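Local coordinates for Lmo2181 protein (PDB 5JCV) that acts as a class B sortase, a cysteine transpeptidase that cleaves the C-terminal sorting signal of surface proteins and joins them to the cell wall through a thioester intermediate, at residues L4-L7 with Q8-N11; L18-I21 with D22-I25; H40-Y43 with K44-A48; K90-L93 with V94-T98; F129-T132 with T133-E136. One frame throughout, in Å; residues are numbered along the deposited sequence.

Contact 1 (L4-L7 with Q8-N11)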
loop_
_atom_site.group_PDB
_atom_site.type_symbol
_atom_site.label_atom_id
_atom_site.label_comp_id
_atom_site.label_asym_id
_atom_site.label_seq_id
_atom_site.Cartn_x
_atom_site.Cartn_y
_atom_site.Cartn_z
ATOM N N LEU A 4 -16.705 -8.059 -2.874
ATOM C CA LEU A 4 -15.342 -8.236 -2.411
ATOM C C LEU A 4 -14.371 -8.308 -3.592
ATOM O O LEU A 4 -13.180 -8.057 -3.437
ATOM C CB LEU A 4 -15.268 -9.477 -1.534
ATOM C CG LEU A 4 -13.885 -9.867 -1.040
ATOM C CD1 LEU A 4 -13.925 -10.205 0.446
ATOM C CD2 LEU A 4 -13.385 -11.022 -1.907
ATOM N N ARG A 5 -14.891 -8.647 -4.768
ATOM C CA ARG A 5 -14.145 -8.518 -6.019
ATOM C C ARG A 5 -13.789 -7.040 -6.262
ATOM O O ARG A 5 -12.674 -6.697 -6.672
ATOM C CB ARG A 5 -14.975 -9.088 -7.189
ATOM C CG ARG A 5 -16.189 -8.233 -7.550
ATOM C CD ARG A 5 -17.396 -9.008 -8.049
ATOM N NE ARG A 5 -18.617 -8.428 -7.484
ATOM C CZ ARG A 5 -19.850 -8.786 -7.826
ATOM N NH1 ARG A 5 -20.055 -9.714 -8.760
ATOM N NH2 ARG A 5 -20.885 -8.201 -7.239
ATOM N N ASP A 6 -14.738 -6.157 -5.983
ATOM C CA ASP A 6 -14.514 -4.731 -6.156
ATOM C C ASP A 6 -13.501 -4.253 -5.103
ATOM O O ASP A 6 -12.633 -3.451 -5.392
ATOM C CB ASP A 6 -15.852 -3.958 -6.089
ATOM C CG ASP A 6 -16.807 -4.289 -7.282
ATOM O OD1 ASP A 6 -16.319 -4.670 -8.371
ATOM O OD2 ASP A 6 -18.050 -4.167 -7.127
ATOM N N LEU A 7 -13.571 -4.791 -3.889
ATOM C CA LEU A 7 -12.604 -4.406 -2.847
ATOM C C LEU A 7 -11.155 -4.778 -3.208
ATOM O O LEU A 7 -10.246 -4.003 -2.977
ATOM C CB LEU A 7 -12.982 -5.040 -1.513
ATOM C CG LEU A 7 -12.172 -4.522 -0.326
ATOM C CD1 LEU A 7 -12.487 -3.048 -0.131
ATOM C CD2 LEU A 7 -12.453 -5.309 0.947
ATOM N N GLN A 8 -10.950 -5.969 -3.763
ATOM C CA GLN A 8 -9.625 -6.382 -4.238
ATOM C C GLN A 8 -9.088 -5.442 -5.331
ATOM O O GLN A 8 -7.922 -5.069 -5.287
ATOM C CB GLN A 8 -9.653 -7.833 -4.736
ATOM C CG GLN A 8 -8.306 -8.310 -5.269
ATOM C CD GLN A 8 -8.178 -9.816 -5.438
ATOM O OE1 GLN A 8 -9.140 -10.555 -5.762
ATOM N NE2 GLN A 8 -6.956 -10.290 -5.213
ATOM N N LYS A 9 -9.948 -5.086 -6.293
ATOM C CA LYS A 9 -9.670 -4.072 -7.322
ATOM C C LYS A 9 -9.191 -2.772 -6.705
ATOM O O LYS A 9 -8.142 -2.251 -7.053
ATOM C CB LYS A 9 -10.940 -3.728 -8.136
ATOM C CG LYS A 9 -11.152 -4.488 -9.441
ATOM C CD LYS A 9 -12.268 -3.826 -10.262
ATOM C CE LYS A 9 -12.798 -4.717 -11.387
ATOM N NZ LYS A 9 -13.665 -5.832 -10.889
ATOM N N LEU A 10 -9.982 -2.248 -5.777
ATOM C CA LEU A 10 -9.639 -1.005 -5.091
ATOM C C LEU A 10 -8.274 -1.048 -4.412
ATOM O O LEU A 10 -7.566 -0.067 -4.396
ATOM C CB LEU A 10 -10.732 -0.673 -4.072
ATOM C CG LEU A 10 -10.530 0.555 -3.173
ATOM C CD1 LEU A 10 -10.420 1.794 -4.049
ATOM C CD2 LEU A 10 -11.655 0.703 -2.149
ATOM N N ASN A 11 -7.907 -2.199 -3.849
ATOM C CA ASN A 11 -6.638 -2.352 -3.129
ATOM C C ASN A 11 -5.415 -2.349 -4.030
ATOM O O ASN A 11 -4.337 -2.006 -3.609
ATOM C CB ASN A 11 -6.646 -3.650 -2.323
ATOM C CG ASN A 11 -5.355 -3.879 -1.592
ATOM O OD1 ASN A 11 -4.579 -4.761 -1.947
ATOM N ND2 ASN A 11 -5.118 -3.089 -0.521
#
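Four successive i to i+4 backbone bonds, from the amides of Gln8, Lys9, Leu10 and Asn11 to the carbonyls of Leu4, Arg5, Asp6 and Leu7, wind these residues into one alpha-helical stretch. The third is the shortest, Leu10 N to Asp6 O at 2.9 Å, while the last, Asn11 N to Leu7 O at 3.1 Å, is the most bent, with 144° at the hydrogen. On the polar side Asp6 and Lys9, one helical turn apart, run alongside each other. Asp6 carries its carboxylate beside its own backbone N (chi1 -66°), and the lysine chain stays extended until it bends at its last torsion (chi4 74°), which brings the ammonium round to the acid. The resulting salt bridge, Asp6 OD1 to Lys9 NZ, is long at 3.8 Å.

Leu7 and Leu10 form the apolar side. Their branches meet methyl to methyl, Leu7 CD1 to Leu10 CD2 at 4.3 Å, a loose touch. The two residues look to different neighbours: Leu7 packs on Leu10 of the second subunit, Leu10 on Tyr43 of the same chain. Leu4 and Gln8 both lie on Trp17 of that second subunit.

The helix is therefore amphipathic, with Leu7 and Leu10 buried, and an acid-base pair on an exposed flank. At its length the Asp6-Lys9 bridge probably adds a modest electrostatic attraction, leaving the backbone bonds as the main link between successive turns.

Contact 2 (L18-I21 with D22-I25)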
loop_
_atom_site.group_PDB
_atom_site.type_symbol
_atom_site.label_atom_id
_atom_site.label_comp_id
_atom_site.label_asym_id
_atom_site.label_seq_id
_atom_site.Cartn_x
_atom_site.Cartn_y
_atom_site.Cartn_z
ATOM N N LEU A 18 -4.047 11.989 -0.551
ATOM C CA LEU A 18 -3.589 13.385 -0.630
ATOM C C LEU A 18 -4.517 14.282 0.193
ATOM O O LEU A 18 -5.752 14.191 0.112
ATOM C CB LEU A 18 -3.613 13.828 -2.116
ATOM C CG LEU A 18 -3.137 15.266 -2.379
ATOM C CD1 LEU A 18 -1.680 15.472 -2.003
ATOM C CD2 LEU A 18 -3.312 15.660 -3.830
ATOM N N THR A 19 -3.957 15.188 0.960
ATOM C CA THR A 19 -4.806 16.080 1.737
ATOM C C THR A 19 -4.171 17.451 1.754
ATOM O O THR A 19 -2.962 17.585 2.046
ATOM C CB THR A 19 -4.989 15.611 3.227
ATOM O OG1 THR A 19 -5.769 14.411 3.252
ATOM C CG2 THR A 19 -5.743 16.650 4.035
ATOM N N ILE A 20 -4.975 18.466 1.441
ATOM C CA ILE A 20 -4.526 19.825 1.659
ATOM C C ILE A 20 -5.598 20.508 2.524
ATOM O O ILE A 20 -6.771 20.569 2.160
ATOM C CB ILE A 20 -4.318 20.601 0.347
ATOM C CG1 ILE A 20 -3.379 19.863 -0.588
ATOM C CG2 ILE A 20 -3.806 22.019 0.650
ATOM C CD1 ILE A 20 -3.247 20.563 -1.921
ATOM N N ILE A 21 -5.186 20.952 3.701
ATOM C CA ILE A 21 -6.070 21.614 4.674
ATOM C C ILE A 21 -6.778 22.820 4.053
ATOM O O ILE A 21 -6.180 23.547 3.272
ATOM C CB ILE A 21 -5.224 22.079 5.908
ATOM C CG1 ILE A 21 -4.597 20.865 6.645
ATOM C CG2 ILE A 21 -6.043 22.898 6.885
ATOM C CD1 ILE A 21 -5.586 19.836 7.147
ATOM N N ASP A 22 -8.035 23.047 4.423
ATOM C CA ASP A 22 -8.851 24.190 3.933
ATOM C C ASP A 22 -9.103 24.104 2.425
ATOM O O ASP A 22 -9.202 25.111 1.750
ATOM C CB ASP A 22 -8.223 25.544 4.309
ATOM C CG ASP A 22 -8.009 25.692 5.839
ATOM O OD1 ASP A 22 -8.722 25.063 6.636
ATOM O OD2 ASP A 22 -7.131 26.448 6.251
ATOM N N THR A 23 -9.192 22.889 1.893
ATOM C CA THR A 23 -9.614 22.693 0.493
ATOM C C THR A 23 -10.489 21.486 0.424
ATOM O O THR A 23 -10.641 20.796 1.421
ATOM C CB THR A 23 -8.441 22.504 -0.471
ATOM O OG1 THR A 23 -7.910 21.170 -0.348
ATOM C CG2 THR A 23 -7.360 23.531 -0.204
ATOM N N GLU A 24 -11.044 21.207 -0.749
ATOM C CA GLU A 24 -11.749 19.962 -0.951
ATOM C C GLU A 24 -10.780 18.827 -1.160
ATOM O O GLU A 24 -11.229 17.712 -1.272
ATOM C CB GLU A 24 -12.684 20.033 -2.175
ATOM C CG GLU A 24 -13.750 21.105 -2.059
ATOM C CD GLU A 24 -14.973 20.856 -2.945
ATOM O OE1 GLU A 24 -15.125 19.781 -3.539
ATOM O OE2 GLU A 24 -15.785 21.799 -3.092
ATOM N N ILE A 25 -9.472 19.097 -1.271
ATOM C CA ILE A 25 -8.516 18.074 -1.731
ATOM C C ILE A 25 -8.153 17.173 -0.544
ATOM O O ILE A 25 -7.348 17.541 0.330
ATOM C CB ILE A 25 -7.232 18.671 -2.319
ATOM C CG1 ILE A 25 -7.589 19.465 -3.560
ATOM C CG2 ILE A 25 -6.259 17.532 -2.692
ATOM C CD1 ILE A 25 -6.491 20.378 -4.046
#
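Ile25 meets Leu18 and Ile20 with two different branches. Its CG2 lies 3.7 Å from Leu18 CD2, and its CD1 reaches Ile20 CD1 at 3.9 Å; in both pairs the side chains run alongside and point the same way. The two arms are tied by a nearly straight bond from Ile20 N to Ile25 O, 2.8 Å long, and the same carbonyl receives a CA-H...O contact from Thr19.

At the turn, Thr23 does the polar work. Its OG1 sits between the backbone N and the carbonyl carbon (chi1 77°), where it donates to Ile20 O at 2.8 Å and accepts from Ile25 N, also at 2.8 Å. The latter bond makes an ST turn, set within the hairpin-like connection between the antiparallel strands 14-19 and 26-30 of the sortase beta-fold. Ile20 to Thr23 is a type II beta turn, but its backbone bond, Thr23 N to Ile20 O, is weak at 3.4 Å, and the hydroxyl gives that carbonyl a second, shorter donor.

Further out, Leu18 and Ile20 rest on Phe99 of strand 98-102 and Leu163 of strand 160-165. Asp22, at the turn's third position with a positive phi of 64°, directs OD2 to a hydrogen bond with His96 NE2.

Contact 3 (H40-Y43 with K44-A48)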
loop_
_atom_site.group_PDB
_atom_site.type_symbol
_atom_site.label_atom_id
_atom_site.label_comp_id
_atom_site.label_asym_id
_atom_site.label_seq_id
_atom_site.Cartn_x
_atom_site.Cartn_y
_atom_site.Cartn_z
ATOM N N HIS A 40 -11.460 9.394 -16.437
ATOM C CA HIS A 40 -12.846 9.106 -16.798
ATOM C C HIS A 40 -13.559 8.126 -15.873
ATOM O O HIS A 40 -14.728 7.820 -16.103
ATOM C CB HIS A 40 -12.894 8.590 -18.227
ATOM C CG HIS A 40 -12.091 9.410 -19.195
ATOM N ND1 HIS A 40 -12.340 10.748 -19.431
ATOM C CD2 HIS A 40 -11.056 9.076 -20.005
ATOM C CE1 HIS A 40 -11.486 11.207 -20.330
ATOM N NE2 HIS A 40 -10.695 10.212 -20.695
ATOM N N HIS A 41 -12.873 7.660 -14.823
ATOM C CA HIS A 41 -13.435 6.688 -13.898
ATOM C C HIS A 41 -13.173 7.111 -12.453
ATOM O O HIS A 41 -12.122 7.673 -12.120
ATOM C CB HIS A 41 -12.820 5.304 -14.137
ATOM C CG HIS A 41 -13.044 4.774 -15.521
ATOM N ND1 HIS A 41 -12.257 5.135 -16.592
ATOM C CD2 HIS A 41 -13.977 3.922 -16.009
ATOM C CE1 HIS A 41 -12.692 4.528 -17.684
ATOM N NE2 HIS A 41 -13.744 3.797 -17.359
ATOM N N ASN A 42 -14.111 6.784 -11.576
ATOM C CA ASN A 42 -13.969 7.129 -10.176
ATOM C C ASN A 42 -13.142 6.060 -9.475
ATOM O O ASN A 42 -12.548 5.228 -10.122
ATOM C CB ASN A 42 -15.340 7.336 -9.553
ATOM C CG ASN A 42 -16.121 6.051 -9.452
ATOM O OD1 ASN A 42 -15.586 4.938 -9.708
ATOM N ND2 ASN A 42 -17.399 6.181 -9.058
ATOM N N TYR A 43 -13.073 6.108 -8.156
ATOM C CA TYR A 43 -12.214 5.186 -7.417
ATOM C C TYR A 43 -12.752 3.735 -7.389
ATOM O O TYR A 43 -12.021 2.811 -7.035
ATOM C CB TYR A 43 -11.929 5.706 -5.994
ATOM C CG TYR A 43 -13.111 5.679 -5.048
ATOM C CD1 TYR A 43 -13.497 4.502 -4.407
ATOM C CD2 TYR A 43 -13.840 6.840 -4.787
ATOM C CE1 TYR A 43 -14.593 4.480 -3.562
ATOM C CE2 TYR A 43 -14.919 6.828 -3.933
ATOM C CZ TYR A 43 -15.298 5.643 -3.331
ATOM O OH TYR A 43 -16.372 5.640 -2.483
ATOM N N LYS A 44 -14.024 3.564 -7.743
ATOM C CA LYS A 44 -14.661 2.252 -7.840
ATOM C C LYS A 44 -14.585 1.695 -9.259
ATOM O O LYS A 44 -15.196 0.672 -9.563
ATOM C CB LYS A 44 -16.136 2.360 -7.434
ATOM C CG LYS A 44 -16.380 2.657 -5.954
ATOM C CD LYS A 44 -17.870 2.705 -5.658
ATOM C CE LYS A 44 -18.142 3.068 -4.212
ATOM N NZ LYS A 44 -19.598 3.257 -3.950
ATOM N N ASN A 45 -13.841 2.386 -10.124
ATOM C CA ASN A 45 -13.709 2.023 -11.505
ATOM C C ASN A 45 -14.994 2.146 -12.313
ATOM O O ASN A 45 -15.098 1.550 -13.370
ATOM C CB ASN A 45 -13.094 0.626 -11.624
ATOM C CG ASN A 45 -11.604 0.623 -11.339
ATOM O OD1 ASN A 45 -10.951 -0.419 -11.365
ATOM N ND2 ASN A 45 -11.060 1.786 -11.072
ATOM N N GLU A 46 -15.950 2.955 -11.847
ATOM C CA GLU A 46 -17.170 3.246 -12.604
ATOM C C GLU A 46 -16.997 4.548 -13.409
ATOM O O GLU A 46 -16.331 5.483 -12.973
ATOM C CB GLU A 46 -18.374 3.420 -11.664
ATOM C CG GLU A 46 -18.580 2.315 -10.630
ATOM C CD GLU A 46 -19.355 2.772 -9.402
ATOM O OE1 GLU A 46 -19.542 3.992 -9.197
ATOM O OE2 GLU A 46 -19.778 1.899 -8.615
ATOM N N LYS A 47 -17.648 4.628 -14.556
ATOM C CA LYS A 47 -17.562 5.818 -15.383
ATOM C C LYS A 47 -18.009 7.063 -14.618
ATOM O O LYS A 47 -19.084 7.088 -14.026
ATOM C CB LYS A 47 -18.382 5.640 -16.659
ATOM C CG LYS A 47 -17.583 4.997 -17.783
ATOM C CD LYS A 47 -18.467 4.562 -18.942
ATOM C CE LYS A 47 -19.349 3.380 -18.545
ATOM N NZ LYS A 47 -19.675 2.520 -19.718
ATOM N N ALA A 48 -17.154 8.079 -14.613
ATOM C CA ALA A 48 -17.449 9.348 -13.954
ATOM C C ALA A 48 -16.590 10.491 -14.561
ATOM O O ALA A 48 -15.373 10.347 -14.742
ATOM C CB ALA A 48 -17.239 9.219 -12.453
#
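Lys44, its chain extended, lies alongside the Tyr43 ring, with Lys44 CG 3.5 Å from Tyr43 CE1. The Lys44 amide also donates to the side-chain carbonyl of Asn42, an Asx turn with Lys44 N to Asn42 OD1 at 2.9 Å.

Asn45 closes a type I beta turn that starts at Asn42, its N donating to Asn42 O at 3.1 Å.

Glu46 returns to the same asparagine three times. Its N bonds Asn42 OD1 at 2.9 Å from the face opposite to Lys44 N, so that two amides grip one oxygen from above and below the amide plane. Its carbonyl accepts Asn42 N, and its carboxylate takes Asn42 ND2 at 3.1 Å, OE1 being met from above its own plane. The amide can serve both Lys44 and Glu46 because CG stands between the backbone N and the carbonyl carbon (chi1 69°). This tight hairpin-like loop, with a single beta bridge between His41 and Lys47, belongs to the connection from helix 37-40 to strand 53-55.

Lys47 places CG 4.0 Å from His41 NE2; the imidazole also stacks on Tyr37, and its ND1 is hydrogen-bonded to Tyr37 O. Ala48 N donates to His40 O at 2.9 Å, nearly straight at 174°, while its methyl meets Asn42 CB.

Contact 4 (K90-L93 with V94-T98)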
loop_
_atom_site.group_PDB
_atom_site.type_symbol
_atom_site.label_atom_id
_atom_site.label_comp_id
_atom_site.label_asym_id
_atom_site.label_seq_id
_atom_site.Cartn_x
_atom_site.Cartn_y
_atom_site.Cartn_z
ATOM N N LYS A 90 -1.593 34.817 -2.433
ATOM C CA LYS A 90 -0.412 34.762 -1.574
ATOM C C LYS A 90 -0.762 34.462 -0.135
ATOM O O LYS A 90 -0.029 33.734 0.528
ATOM C CB LYS A 90 0.406 36.045 -1.627
ATOM C CG LYS A 90 1.743 35.871 -0.908
ATOM C CD LYS A 90 2.801 36.889 -1.331
ATOM C CE LYS A 90 4.211 36.286 -1.309
ATOM N NZ LYS A 90 5.174 37.115 -2.103
ATOM N N ASP A 91 -1.890 34.999 0.333
ATOM C CA ASP A 91 -2.331 34.784 1.709
ATOM C C ASP A 91 -2.504 33.299 1.979
ATOM O O ASP A 91 -2.041 32.788 2.998
ATOM C CB ASP A 91 -3.664 35.488 1.983
ATOM C CG ASP A 91 -3.542 37.020 2.010
ATOM O OD1 ASP A 91 -2.401 37.559 2.019
ATOM O OD2 ASP A 91 -4.617 37.671 2.023
ATOM N N PHE A 92 -3.170 32.597 1.059
ATOM C CA PHE A 92 -3.347 31.159 1.219
ATOM C C PHE A 92 -2.019 30.397 1.289
ATOM O O PHE A 92 -1.869 29.460 2.085
ATOM C CB PHE A 92 -4.217 30.586 0.123
ATOM C CG PHE A 92 -4.652 29.172 0.395
ATOM C CD1 PHE A 92 -5.833 28.914 1.104
ATOM C CD2 PHE A 92 -3.851 28.092 -0.003
ATOM C CE1 PHE A 92 -6.224 27.601 1.358
ATOM C CE2 PHE A 92 -4.237 26.796 0.259
ATOM C CZ PHE A 92 -5.423 26.546 0.927
ATOM N N LEU A 93 -1.071 30.776 0.453
ATOM C CA LEU A 93 0.195 30.057 0.384
ATOM C C LEU A 93 0.992 30.231 1.671
ATOM O O LEU A 93 1.554 29.265 2.195
ATOM C CB LEU A 93 1.026 30.541 -0.805
ATOM C CG LEU A 93 2.502 30.123 -0.792
ATOM C CD1 LEU A 93 2.667 28.639 -1.018
ATOM C CD2 LEU A 93 3.292 30.898 -1.833
ATOM N N VAL A 94 1.030 31.451 2.185
ATOM C CA VAL A 94 1.752 31.709 3.425
ATOM C C VAL A 94 1.152 30.866 4.559
ATOM O O VAL A 94 1.866 30.214 5.325
ATOM C CB VAL A 94 1.725 33.209 3.803
ATOM C CG1 VAL A 94 2.298 33.431 5.209
ATOM C CG2 VAL A 94 2.497 34.027 2.776
ATOM N N ALA A 95 -0.164 30.885 4.655
ATOM C CA ALA A 95 -0.862 30.051 5.615
ATOM C C ALA A 95 -0.817 28.525 5.285
ATOM O O ALA A 95 -1.203 27.709 6.108
ATOM C CB ALA A 95 -2.301 30.532 5.751
ATOM N N HIS A 96 -0.381 28.111 4.102
ATOM C CA HIS A 96 -0.370 26.662 3.811
ATOM C C HIS A 96 0.885 26.251 3.062
ATOM O O HIS A 96 0.812 25.664 2.010
ATOM C CB HIS A 96 -1.626 26.254 3.028
ATOM C CG HIS A 96 -2.902 26.602 3.718
ATOM N ND1 HIS A 96 -3.502 27.839 3.597
ATOM C CD2 HIS A 96 -3.685 25.881 4.554
ATOM C CE1 HIS A 96 -4.605 27.863 4.328
ATOM N NE2 HIS A 96 -4.736 26.686 4.921
ATOM N N PRO A 97 2.054 26.503 3.658
ATOM C CA PRO A 97 3.309 26.144 3.002
ATOM C C PRO A 97 3.515 24.633 2.758
ATOM O O PRO A 97 4.461 24.254 2.068
ATOM C CB PRO A 97 4.376 26.709 3.974
ATOM C CG PRO A 97 3.727 26.683 5.333
ATOM C CD PRO A 97 2.225 26.787 5.103
ATOM N N THR A 98 2.655 23.765 3.302
ATOM C CA THR A 98 2.843 22.315 3.132
ATOM C C THR A 98 1.541 21.564 2.949
ATOM O O THR A 98 0.470 21.991 3.408
ATOM C CB THR A 98 3.521 21.635 4.394
ATOM O OG1 THR A 98 2.563 21.543 5.460
ATOM C CG2 THR A 98 4.737 22.417 4.893
#
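Phe92 turns its ring away from its own backbone N (chi1 -168°), whereas His96, four residues on, just past the helix end, sets its CG opposite the carbonyl carbon (chi1 -57°), and the two choices bring the imidazole down flat on the phenyl. The result is a face-to-face stack with centroids 3.8 Å apart and planes 18° from parallel. His96 ND1 lies over the centre of the phenyl ring, and the closest carbons are Phe92 CE1 and His96 CE1, 3.4 Å apart.

The same ND1 donates to Phe92 O at 2.8 Å. That bond lies in the carbonyl plane, on a lone pair, and close to the imidazole plane, so it fixes the rotation of the ring that the stack holds flat. Behind it the helix runs out: Val94 N to Lys90 O and Ala95 N to Asp91 O are regular helical bonds, but His96 N turns to Leu93 O, 3.0 Å away and far above the carbonyl plane. Pro97 brings no amide hydrogen, and the chain leaves for strand 98-102.

With ND1 donating to a carbonyl, the imidazole most likely carries a proton there. With Asp22 at NE2, a second proton and a positive charge would probably be favoured.

Contact 5 (F129-T132 with T133-E136); sequences FPET and TDFE
Among the polar contacts, the straightest is a bond from the backbone of Glu131 to the side chain of Asp134. Glu131 N meets Asp134 OD2 at 3.1 Å and is almost straight at 168°, though it arrives well above the carboxylate plane rather than within it. Asp134 reaches back because its CG stays beside its own backbone N (chi1 -62°). The backbone bond the other way, Asp134 N to Glu131 O, is weak at 3.4 Å, as is Glu136 N to Thr132 O. The two acids are also close, Glu131 OE2 lying 4.4 Å from Asp134 OD1, a like-charge approach that the amide bond to the other carboxylate oxygen probably offsets in part.

The aromatic contact is T-shaped. Phe135 points an edge at the face of Phe129, with CD1 over the ring centre, centroids 4.9 Å apart and planes at 66°. Phe135 CD1 comes within 3.8 Å of Phe129 CZ.

The Pro130 and Asp134 side chains cross at about a right angle, Pro130 CD lying 3.1 Å from Asp134 OD2.

This corner leads the chain from the loop after strand 107-118 into helix 132-145. Phe129 also meets the ring of Tyr138, one turn beyond Phe135, edge-to-face, and both phenylalanines touch Lys66, just before strand 67-72.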
loop_
_atom_site.group_PDB
_atom_site.type_symbol
_atom_site.label_atom_id
_atom_site.label_comp_id
_atom_site.label_asym_id
_atom_site.label_seq_id
_atom_site.Cartn_x
_atom_site.Cartn_y
_atom_site.Cartn_z
ATOM N N PHE A 129 15.858 11.962 -15.461
ATOM C CA PHE A 129 16.990 12.881 -15.309
ATOM C C PHE A 129 18.298 12.073 -15.306
ATOM O O PHE A 129 18.689 11.587 -14.244
ATOM C CB PHE A 129 16.828 13.681 -14.009
ATOM C CG PHE A 129 15.538 14.449 -13.951
ATOM C CD1 PHE A 129 15.417 15.675 -14.605
ATOM C CD2 PHE A 129 14.424 13.920 -13.305
ATOM C CE1 PHE A 129 14.217 16.373 -14.600
ATOM C CE2 PHE A 129 13.216 14.617 -13.292
ATOM C CZ PHE A 129 13.118 15.844 -13.939
ATOM N N PRO A 130 18.951 11.900 -16.497
ATOM C CA PRO A 130 20.170 11.059 -16.593
ATOM C C PRO A 130 21.094 11.273 -15.408
ATOM O O PRO A 130 21.392 10.326 -14.675
ATOM C CB PRO A 130 20.838 11.525 -17.897
ATOM C CG PRO A 130 19.720 12.084 -18.721
ATOM C CD PRO A 130 18.566 12.449 -17.812
ATOM N N GLU A 131 21.467 12.538 -15.195
ATOM C CA GLU A 131 22.385 12.943 -14.135
ATOM C C GLU A 131 21.664 13.690 -13.014
ATOM O O GLU A 131 20.490 14.085 -13.141
ATOM C CB GLU A 131 23.450 13.881 -14.709
ATOM C CG GLU A 131 23.858 13.584 -16.147
ATOM C CD GLU A 131 25.208 14.178 -16.499
ATOM O OE1 GLU A 131 26.156 13.997 -15.707
ATOM O OE2 GLU A 131 25.311 14.824 -17.564
ATOM N N THR A 132 22.396 13.900 -11.926
ATOM C CA THR A 132 21.984 14.808 -10.874
ATOM C C THR A 132 22.020 16.266 -11.365
ATOM O O THR A 132 21.260 17.115 -10.876
ATOM C CB THR A 132 22.885 14.630 -9.652
ATOM O OG1 THR A 132 22.762 13.281 -9.195
ATOM C CG2 THR A 132 22.512 15.589 -8.515
ATOM N N THR A 133 22.885 16.550 -12.339
ATOM C CA THR A 133 22.990 17.888 -12.917
ATOM C C THR A 133 21.758 18.250 -13.760
ATOM O O THR A 133 21.431 19.427 -13.914
ATOM C CB THR A 133 24.255 18.024 -13.792
ATOM O OG1 THR A 133 24.202 17.084 -14.875
ATOM C CG2 THR A 133 25.522 17.787 -12.958
ATOM N N ASP A 134 21.078 17.242 -14.314
ATOM C CA ASP A 134 19.880 17.486 -15.129
ATOM C C ASP A 134 18.700 17.935 -14.265
ATOM O O ASP A 134 17.932 18.792 -14.657
ATOM C CB ASP A 134 19.506 16.250 -15.945
ATOM C CG ASP A 134 20.595 15.856 -16.932
ATOM O OD1 ASP A 134 21.368 16.736 -17.375
ATOM O OD2 ASP A 134 20.690 14.656 -17.255
ATOM N N PHE A 135 18.593 17.367 -13.070
ATOM C CA PHE A 135 17.565 17.756 -12.141
ATOM C C PHE A 135 17.778 19.153 -11.551
ATOM O O PHE A 135 16.812 19.823 -11.167
ATOM C CB PHE A 135 17.468 16.725 -11.044
ATOM C CG PHE A 135 16.240 16.854 -10.218
ATOM C CD1 PHE A 135 14.982 16.861 -10.827
ATOM C CD2 PHE A 135 16.322 16.983 -8.827
ATOM C CE1 PHE A 135 13.849 16.989 -10.072
ATOM C CE2 PHE A 135 15.183 17.105 -8.064
ATOM C CZ PHE A 135 13.942 17.097 -8.686
ATOM N N GLU A 136 19.030 19.600 -11.488
ATOM C CA GLU A 136 19.315 20.954 -11.017
ATOM C C GLU A 136 18.975 22.003 -12.079
ATOM O O GLU A 136 18.572 23.121 -11.722
ATOM C CB GLU A 136 20.775 21.069 -10.522
ATOM C CG GLU A 136 21.293 22.483 -10.205
ATOM C CD GLU A 136 20.515 23.262 -9.132
ATOM O OE1 GLU A 136 19.663 22.702 -8.393
ATOM O OE2 GLU A 136 20.782 24.479 -9.023
#

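How the contacts relate
The chain is the sortase domain, without the transmembrane helix of the whole protein, and its five contacts follow one another in sequence, each a local turn or helix segment; contact 2 joins two paired strands of the sheet, the others lie further out. Contacts 1 and 3 are neighbours, 13 Å between centres, because helix 4-13 lies against the 40-48 loop; both, and contact 2 through Thr19, also touch the second subunit. Contacts 2 and 4 form another pair, likewise 13 Å apart, joined where the strand 14-19 turn meets the end of helix 90-95. Contact 5 stands alone, about 16 Å from contact 4 at the nearest atoms. Contacts 1 and 4 lie on opposite sides of the chain's centre, 37 Å apart between centres.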